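Local coordinates for ribosome-inactivating protein 3 (Zea mays, PDB 2PQG) that belongs to the ribosome-inactivating protein family, and has a mixed beta sheet packed with helices, at residues K34-P39 / A257-Q262; P42-V47 / R68-Y73. All coordinates share one frame; numbering follows the deposited sequence.

Contact 1 (K34-P39 / A257-Q262)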
ATOM      1  N   LYS A  34      23.582  12.863  -2.668  1.00 50.80           N
ATOM      2  CA  LYS A  34      23.759  14.218  -3.181  1.00 50.00           C
ATOM      3  C   LYS A  34      22.962  14.377  -4.479  1.00 47.62           C
ATOM      4  O   LYS A  34      23.000  13.501  -5.347  1.00 47.79           O
ATOM      5  CB  LYS A  34      25.248  14.487  -3.442  1.00 55.40           C
ATOM      6  CG  LYS A  34      25.567  15.910  -3.886  1.00 61.67           C
ATOM      7  CD  LYS A  34      26.876  15.978  -4.673  1.00 66.74           C
ATOM      8  CE  LYS A  34      28.093  16.146  -3.776  1.00 69.22           C
ATOM      9  NZ  LYS A  34      28.219  15.063  -2.766  1.00 71.37           N
ATOM     10  N   GLY A  35      22.234  15.481  -4.608  1.00 43.20           N
ATOM     11  CA  GLY A  35      21.458  15.701  -5.816  1.00 39.70           C
ATOM     12  C   GLY A  35      20.071  15.094  -5.783  1.00 38.93           C
ATOM     13  O   GLY A  35      19.288  15.273  -6.713  1.00 42.98           O
ATOM     14  N   ILE A  36      19.765  14.372  -4.711  1.00 36.60           N
ATOM     15  CA  ILE A  36      18.462  13.739  -4.550  1.00 34.13           C
ATOM     16  C   ILE A  36      17.792  14.294  -3.288  1.00 34.74           C
ATOM     17  O   ILE A  36      18.182  13.954  -2.169  1.00 32.49           O
ATOM     18  CB  ILE A  36      18.606  12.196  -4.429  1.00 29.16           C
ATOM     19  CG1 ILE A  36      19.318  11.645  -5.664  1.00 25.86           C
ATOM     20  CG2 ILE A  36      17.237  11.544  -4.306  1.00 29.86           C
ATOM     21  CD1 ILE A  36      19.416  10.121  -5.712  1.00 18.34           C
ATOM     22  N   PHE A  37      16.795  15.156  -3.473  1.00 34.32           N
ATOM     23  CA  PHE A  37      16.080  15.755  -2.352  1.00 37.38           C
ATOM     24  C   PHE A  37      15.511  14.711  -1.390  1.00 36.41           C
ATOM     25  O   PHE A  37      15.705  14.812  -0.183  1.00 39.98           O
ATOM     26  CB  PHE A  37      14.940  16.642  -2.863  1.00 43.19           C
ATOM     27  CG  PHE A  37      15.399  17.880  -3.585  1.00 53.33           C
ATOM     28  CD1 PHE A  37      14.599  18.454  -4.575  1.00 57.17           C
ATOM     29  CD2 PHE A  37      16.616  18.488  -3.270  1.00 56.94           C
ATOM     30  CE1 PHE A  37      15.001  19.615  -5.244  1.00 60.41           C
ATOM     31  CE2 PHE A  37      17.031  19.650  -3.931  1.00 59.86           C
ATOM     32  CZ  PHE A  37      16.219  20.214  -4.921  1.00 62.05           C
ATOM     33  N   GLN A  38      14.818  13.707  -1.920  1.00 33.30           N
ATOM     34  CA  GLN A  38      14.219  12.672  -1.084  1.00 27.96           C
ATOM     35  C   GLN A  38      15.204  11.662  -0.526  1.00 26.93           C
ATOM     36  O   GLN A  38      16.220  11.360  -1.145  1.00 28.43           O
ATOM     37  CB  GLN A  38      13.168  11.876  -1.863  1.00 30.67           C
ATOM     38  CG  GLN A  38      12.094  12.695  -2.534  1.00 36.38           C
ATOM     39  CD  GLN A  38      12.481  13.129  -3.931  1.00 35.00           C
ATOM     40  OE1 GLN A  38      13.636  12.996  -4.342  1.00 32.55           O
ATOM     41  NE2 GLN A  38      11.513  13.660  -4.670  1.00 32.51           N
ATOM     42  N   PRO A  39      14.918  11.135   0.673  1.00 24.13           N
ATOM     43  CA  PRO A  39      15.785  10.138   1.294  1.00 21.20           C
ATOM     44  C   PRO A  39      15.733   8.881   0.431  1.00 19.29           C
ATOM     45  O   PRO A  39      14.698   8.576  -0.163  1.00 15.03           O
ATOM     46  CB  PRO A  39      15.131   9.917   2.653  1.00 21.10           C
ATOM     47  CG  PRO A  39      14.622  11.260   2.983  1.00 21.63           C
ATOM     48  CD  PRO A  39      14.008  11.719   1.675  1.00 24.92           C
ATOM     49  N   ALA A 257       8.083  11.191  -1.926  1.00 25.12           N
ATOM     50  CA  ALA A 257       8.698  11.547  -0.653  1.00 20.40           C
ATOM     51  C   ALA A 257       9.926  10.687  -0.407  1.00 19.14           C
ATOM     52  O   ALA A 257      10.925  11.168   0.114  1.00 18.92           O
ATOM     53  CB  ALA A 257       7.687  11.374   0.487  1.00 13.97           C
ATOM     54  N   LEU A 258       9.853   9.417  -0.792  1.00 18.67           N
ATOM     55  CA  LEU A 258      10.972   8.501  -0.611  1.00 21.56           C
ATOM     56  C   LEU A 258      11.260   7.738  -1.904  1.00 24.58           C
ATOM     57  O   LEU A 258      10.361   7.120  -2.483  1.00 24.84           O
ATOM     58  CB  LEU A 258      10.658   7.509   0.506  1.00 22.25           C
ATOM     59  CG  LEU A 258      10.340   8.088   1.887  1.00 24.80           C
ATOM     60  CD1 LEU A 258       9.723   6.993   2.752  1.00 26.67           C
ATOM     61  CD2 LEU A 258      11.599   8.657   2.527  1.00 21.59           C
ATOM     62  N   VAL A 259      12.514   7.767  -2.354  1.00 24.36           N
ATOM     63  CA  VAL A 259      12.862   7.071  -3.583  1.00 21.90           C
ATOM     64  C   VAL A 259      13.517   5.726  -3.381  1.00 23.04           C
ATOM     65  O   VAL A 259      14.221   5.483  -2.399  1.00 22.49           O
ATOM     66  CB  VAL A 259      13.786   7.908  -4.483  1.00 21.22           C
ATOM     67  CG1 VAL A 259      13.093   9.193  -4.866  1.00 22.90           C
ATOM     68  CG2 VAL A 259      15.101   8.173  -3.784  1.00 22.04           C
ATOM     69  N   LYS A 260      13.270   4.859  -4.353  1.00 24.63           N
ATOM     70  CA  LYS A 260      13.802   3.512  -4.383  1.00 24.72           C
ATOM     71  C   LYS A 260      15.296   3.560  -4.721  1.00 27.71           C
ATOM     72  O   LYS A 260      15.705   4.151  -5.733  1.00 26.48           O
ATOM     73  CB  LYS A 260      13.036   2.726  -5.434  1.00 22.07           C
ATOM     74  CG  LYS A 260      13.308   1.254  -5.460  1.00 21.84           C
ATOM     75  CD  LYS A 260      12.208   0.586  -6.256  1.00 29.32           C
ATOM     76  CE  LYS A 260      12.428  -0.899  -6.391  1.00 31.25           C
ATOM     77  NZ  LYS A 260      13.800  -1.265  -5.966  1.00 33.60           N
ATOM     78  N   ASN A 261      16.098   2.944  -3.855  1.00 26.33           N
ATOM     79  CA  ASN A 261      17.543   2.906  -4.019  1.00 27.48           C
ATOM     80  C   ASN A 261      17.960   2.184  -5.288  1.00 29.06           C
ATOM     81  O   ASN A 261      17.654   1.001  -5.467  1.00 28.15           O
ATOM     82  CB  ASN A 261      18.198   2.199  -2.834  1.00 27.84           C
ATOM     83  CG  ASN A 261      19.661   2.598  -2.644  1.00 27.86           C
ATOM     84  OD1 ASN A 261      20.388   2.873  -3.609  1.00 29.21           O
ATOM     85  ND2 ASN A 261      20.099   2.618  -1.388  1.00 22.67           N
ATOM     86  N   GLN A 262      18.668   2.899  -6.160  1.00 29.51           N
ATOM     87  CA  GLN A 262      19.159   2.312  -7.396  1.00 30.63           C
ATOM     88  C   GLN A 262      20.451   1.542  -7.111  1.00 32.76           C
ATOM     89  O   GLN A 262      20.788   0.590  -7.819  1.00 30.42           O
ATOM     90  CB  GLN A 262      19.403   3.395  -8.443  1.00 28.31           C
ATOM     91  CG  GLN A 262      18.135   3.875  -9.114  1.00 31.79           C
ATOM     92  CD  GLN A 262      16.958   2.929  -8.923  1.00 30.67           C
ATOM     93  OE1 GLN A 262      16.114   3.148  -8.053  1.00 32.95           O
ATOM     94  NE2 GLN A 262      16.903   1.871  -9.727  1.00 25.77           N
TER

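Contact 2 (P42-V47 / R68-Y73)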
ATOM      1  N   PRO A  42      16.619   1.747   1.924  1.00 29.82           N
ATOM      2  CA  PRO A  42      17.663   0.716   1.943  1.00 28.20           C
ATOM      3  C   PRO A  42      17.641  -0.083   0.642  1.00 29.25           C
ATOM      4  O   PRO A  42      16.580  -0.289   0.056  1.00 28.69           O
ATOM      5  CB  PRO A  42      17.271  -0.143   3.142  1.00 28.84           C
ATOM      6  CG  PRO A  42      16.555   0.828   4.044  1.00 25.22           C
ATOM      7  CD  PRO A  42      15.717   1.606   3.084  1.00 25.80           C
ATOM      8  N   PRO A  43      18.813  -0.543   0.168  1.00 32.00           N
ATOM      9  CA  PRO A  43      18.857  -1.321  -1.076  1.00 31.33           C
ATOM     10  C   PRO A  43      18.034  -2.593  -0.979  1.00 32.93           C
ATOM     11  O   PRO A  43      18.016  -3.261   0.057  1.00 32.05           O
ATOM     12  CB  PRO A  43      20.348  -1.601  -1.259  1.00 30.35           C
ATOM     13  CG  PRO A  43      20.866  -1.604   0.147  1.00 30.28           C
ATOM     14  CD  PRO A  43      20.160  -0.416   0.748  1.00 31.83           C
ATOM     15  N   GLU A  44      17.355  -2.925  -2.070  1.00 34.31           N
ATOM     16  CA  GLU A  44      16.515  -4.104  -2.103  1.00 36.03           C
ATOM     17  C   GLU A  44      17.319  -5.394  -2.166  1.00 37.01           C
ATOM     18  O   GLU A  44      18.381  -5.446  -2.780  1.00 38.00           O
ATOM     19  CB  GLU A  44      15.559  -4.017  -3.291  1.00 37.77           C
ATOM     20  CG  GLU A  44      14.513  -5.115  -3.305  1.00 46.97           C
ATOM     21  CD  GLU A  44      13.274  -4.723  -4.071  1.00 50.63           C
ATOM     22  OE1 GLU A  44      12.752  -3.615  -3.812  1.00 51.93           O
ATOM     23  OE2 GLU A  44      12.819  -5.525  -4.917  1.00 53.92           O
ATOM     24  N   LYS A  45      16.802  -6.427  -1.509  1.00 40.39           N
ATOM     25  CA  LYS A  45      17.421  -7.754  -1.470  1.00 42.94           C
ATOM     26  C   LYS A  45      16.339  -8.795  -1.642  1.00 43.02           C
ATOM     27  O   LYS A  45      15.159  -8.503  -1.456  1.00 44.56           O
ATOM     28  CB  LYS A  45      18.074  -8.025  -0.126  1.00 44.69           C
ATOM     29  CG  LYS A  45      19.245  -7.164   0.195  1.00 50.48           C
ATOM     30  CD  LYS A  45      19.799  -7.570   1.536  1.00 54.42           C
ATOM     31  CE  LYS A  45      20.963  -6.693   1.909  1.00 57.71           C
ATOM     32  NZ  LYS A  45      22.094  -6.889   0.959  1.00 60.36           N
ATOM     33  N   LYS A  46      16.744 -10.016  -1.974  1.00 44.47           N
ATOM     34  CA  LYS A  46      15.796 -11.110  -2.141  1.00 47.79           C
ATOM     35  C   LYS A  46      15.010 -11.279  -0.834  1.00 47.46           C
ATOM     36  O   LYS A  46      13.787 -11.460  -0.839  1.00 45.21           O
ATOM     37  CB  LYS A  46      16.534 -12.409  -2.452  1.00 49.64           C
ATOM     38  CG  LYS A  46      15.958 -13.164  -3.638  1.00 51.29           C
ATOM     39  CD  LYS A  46      16.387 -14.623  -3.627  1.00 56.26           C
ATOM     40  CE  LYS A  46      16.011 -15.317  -4.928  1.00 59.57           C
ATOM     41  NZ  LYS A  46      17.106 -16.210  -5.406  1.00 59.79           N
ATOM     42  N   VAL A  47      15.724 -11.215   0.288  1.00 47.18           N
ATOM     43  CA  VAL A  47      15.087 -11.373   1.607  1.00 45.22           C
ATOM     44  C   VAL A  47      15.034 -10.044   2.371  1.00 42.62           C
ATOM     45  O   VAL A  47      16.038  -9.585   2.901  1.00 42.35           O
ATOM     46  CB  VAL A  47      15.825 -12.403   2.475  1.00 47.68           C
ATOM     47  CG1 VAL A  47      14.874 -12.953   3.546  1.00 47.44           C
ATOM     48  CG2 VAL A  47      16.381 -13.516   1.617  1.00 48.06           C
ATOM     49  N   ARG A  68       7.976  -4.234   3.812  1.00 21.47           N
ATOM     50  CA  ARG A  68       9.412  -4.256   3.538  1.00 25.22           C
ATOM     51  C   ARG A  68       9.916  -2.827   3.617  1.00 27.59           C
ATOM     52  O   ARG A  68       9.289  -1.916   3.085  1.00 29.62           O
ATOM     53  CB  ARG A  68       9.704  -4.765   2.124  1.00 23.43           C
ATOM     54  CG  ARG A  68       9.229  -6.158   1.813  1.00 19.24           C
ATOM     55  CD  ARG A  68       9.479  -6.479   0.344  1.00 23.04           C
ATOM     56  NE  ARG A  68      10.890  -6.371  -0.027  1.00 25.34           N
ATOM     57  CZ  ARG A  68      11.591  -7.353  -0.585  1.00 24.83           C
ATOM     58  NH1 ARG A  68      11.009  -8.521  -0.837  1.00 22.93           N
ATOM     59  NH2 ARG A  68      12.870  -7.168  -0.891  1.00 25.07           N
ATOM     60  N   MET A  69      11.047  -2.624   4.273  1.00 31.77           N
ATOM     61  CA  MET A  69      11.614  -1.286   4.376  1.00 36.03           C
ATOM     62  C   MET A  69      12.261  -0.860   3.066  1.00 36.83           C
ATOM     63  O   MET A  69      12.228   0.318   2.715  1.00 39.31           O
ATOM     64  CB  MET A  69      12.652  -1.241   5.492  1.00 37.60           C
ATOM     65  CG  MET A  69      12.099  -0.757   6.798  1.00 44.02           C
ATOM     66  SD  MET A  69      11.921   1.027   6.718  1.00 51.10           S
ATOM     67  CE  MET A  69      13.477   1.485   7.412  1.00 50.78           C
ATOM     68  N   ASP A  70      12.832  -1.814   2.331  1.00 37.06           N
ATOM     69  CA  ASP A  70      13.499  -1.473   1.084  1.00 37.72           C
ATOM     70  C   ASP A  70      12.613  -0.868  -0.016  1.00 36.81           C
ATOM     71  O   ASP A  70      13.024   0.087  -0.673  1.00 39.19           O
ATOM     72  CB  ASP A  70      14.308  -2.672   0.541  1.00 38.81           C
ATOM     73  CG  ASP A  70      13.519  -3.966   0.499  1.00 36.51           C
ATOM     74  OD1 ASP A  70      12.274  -3.913   0.455  1.00 32.09           O
ATOM     75  OD2 ASP A  70      14.158  -5.043   0.493  1.00 38.54           O
ATOM     76  N   ASN A  71      11.408  -1.391  -0.227  1.00 34.72           N
ATOM     77  CA  ASN A  71      10.551  -0.812  -1.260  1.00 31.08           C
ATOM     78  C   ASN A  71       9.242  -0.259  -0.698  1.00 29.37           C
ATOM     79  O   ASN A  71       8.381   0.205  -1.446  1.00 27.98           O
ATOM     80  CB  ASN A  71      10.252  -1.835  -2.360  1.00 29.94           C
ATOM     81  CG  ASN A  71       9.472  -3.024  -1.856  1.00 33.76           C
ATOM     82  OD1 ASN A  71       8.779  -2.944  -0.838  1.00 36.68           O
ATOM     83  ND2 ASN A  71       9.563  -4.136  -2.574  1.00 34.56           N
ATOM     84  N   LEU A  72       9.114  -0.295   0.627  1.00 28.51           N
ATOM     85  CA  LEU A  72       7.924   0.184   1.332  1.00 25.95           C
ATOM     86  C   LEU A  72       6.634  -0.459   0.841  1.00 26.71           C
ATOM     87  O   LEU A  72       5.601   0.203   0.732  1.00 27.10           O
ATOM     88  CB  LEU A  72       7.799   1.715   1.239  1.00 23.03           C
ATOM     89  CG  LEU A  72       8.666   2.573   2.172  1.00 23.18           C
ATOM     90  CD1 LEU A  72       8.196   4.022   2.126  1.00 19.12           C
ATOM     91  CD2 LEU A  72       8.571   2.052   3.599  1.00 21.56           C
ATOM     92  N   TYR A  73       6.678  -1.755   0.554  1.00 26.75           N
ATOM     93  CA  TYR A  73       5.477  -2.415   0.082  1.00 27.14           C
ATOM     94  C   TYR A  73       5.014  -3.525   0.998  1.00 24.66           C
ATOM     95  O   TYR A  73       5.817  -4.216   1.616  1.00 23.91           O
ATOM     96  CB  TYR A  73       5.685  -2.974  -1.317  1.00 30.74           C
ATOM     97  CG  TYR A  73       4.422  -2.954  -2.146  1.00 33.33           C
ATOM     98  CD1 TYR A  73       3.915  -1.754  -2.640  1.00 30.54           C
ATOM     99  CD2 TYR A  73       3.733  -4.132  -2.435  1.00 35.24           C
ATOM    100  CE1 TYR A  73       2.752  -1.726  -3.406  1.00 31.24           C
ATOM    101  CE2 TYR A  73       2.566  -4.115  -3.197  1.00 35.42           C
ATOM    102  CZ  TYR A  73       2.083  -2.909  -3.682  1.00 33.47           C
ATOM    103  OH  TYR A  73       0.947  -2.894  -4.459  1.00 32.47           O
TER
HETATM  104  O   HOH W   1      15.409   0.389  -2.486  1.00 45.64           O

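Contact 1 (K34-P39 / A257-Q262)
With CG1 of Val259 anti to its own carbonyl carbon (chi1 -60°), the two methyls of this valine face different residues of 34-39: CG1 turns to Gln38, and CG2 to Ile36 and the carbonyl oxygen of Pro39. Val259 CG2 lies 4.0 Å from Ile36 CG2, a methyl-to-methyl approach, while Val259 CG1 is 3.9 Å from Gln38 OE1, where the two side chains cross at about a right angle. The glutamine is bent at its second torsion (chi2 89°); its amide NE2 is hydrogen-bonded to the carbonyl of Val256, just ahead of 257-262, which probably restrains the rotation of the amide. Both segments are loops, one following helix 15-27 and the other belonging to the C-terminal tail after helix 249-252, so the contact ties the C-terminal loop to the connection between helix 15-27 and strand 51-57 in the ribosome-inactivating protein fold. A backbone bond joins them: Val259 N donates to Pro39 O over 3.2 Å. The Pro39 ring meets Leu258 across the contact, Pro39 CB resting 3.8 Å from Leu258 CD2, and Pro39 CD is 3.5 Å from Ala257 O. Helix 15-27 also touches this group, through Ile27 against both Pro39 and Leu258.

Contact 2 (P42-V47 / R68-Y73)
Arg68 reaches across to the carbonyl of Lys45, and its aliphatic chain leads there from a CB that points toward segment 42-47. CG and CD carry the chain outward, and a bend at the third torsion (chi3 59°) turns the edge of the guanidinium to Asp70. NE meets Asp70 OD1 at 2.9 Å in an almost straight bond lying in the guanidinium plane and using the syn lone pair of the oxygen. NH2 is gripped twice: by Asp70 OD2 at 2.8 Å, completing a side-on, two-nitrogen salt bridge, and by Lys45 O at 2.7 Å, which lies close to the guanidinium plane. NH1 has Lys46 O nearby in an oblique position. Three bonds to two nitrogens thus fix the rotation of the guanidinium.

The arginine ends strand 62-68, and Asp70 and Asn71 belong to the turn leading into strand 74-78; Arg68 N and Tyr73 O close this beta hairpin of the mixed sheet with a backbone hydrogen bond. The loop 42-47 packs against that turn.

Glu44 crosses the arginine at about a right angle, its CG 3.6 Å from Arg68 NH2, and its carboxylate is turned 51° from the guanidinium plane. The charges are near but form no salt bridge, so any attraction is probably electrostatic alone. Glu44 OE1 lies 3.4 Å from Asn71 CB and accepts only a weak hydrogen bond from Asn71 ND2; the same oxygen has a long, weak ion pair with Lys260. At the start of the segment, Pro42 O sits 3.3 Å from Asp70 CB, and one water donates hydrogen bonds to Pro42 O and Asp70 O, bridging the two backbones.

In the fold
The centres of the two contacts lie 14 Å apart, on the same side of the chain's centre. Along the chain the order is 34-39, 42-47, 68-73 and 257-262, so contact 2 is nested inside the long loop that contact 1 closes. Segments 34-39 and 42-47 share the one connection between helix 15-27 and strand 51-57: its first part meets the C-terminal tail, its later part the hairpin turn between strands 62-68 and 74-78. The two contacts also touch directly, with Leu258 CD1 3.4 Å from Leu72 CD1 and Asn261 packed on Pro43. One connection thus joins the turn between two inner strands of the sheet to the C-terminal end of the chain.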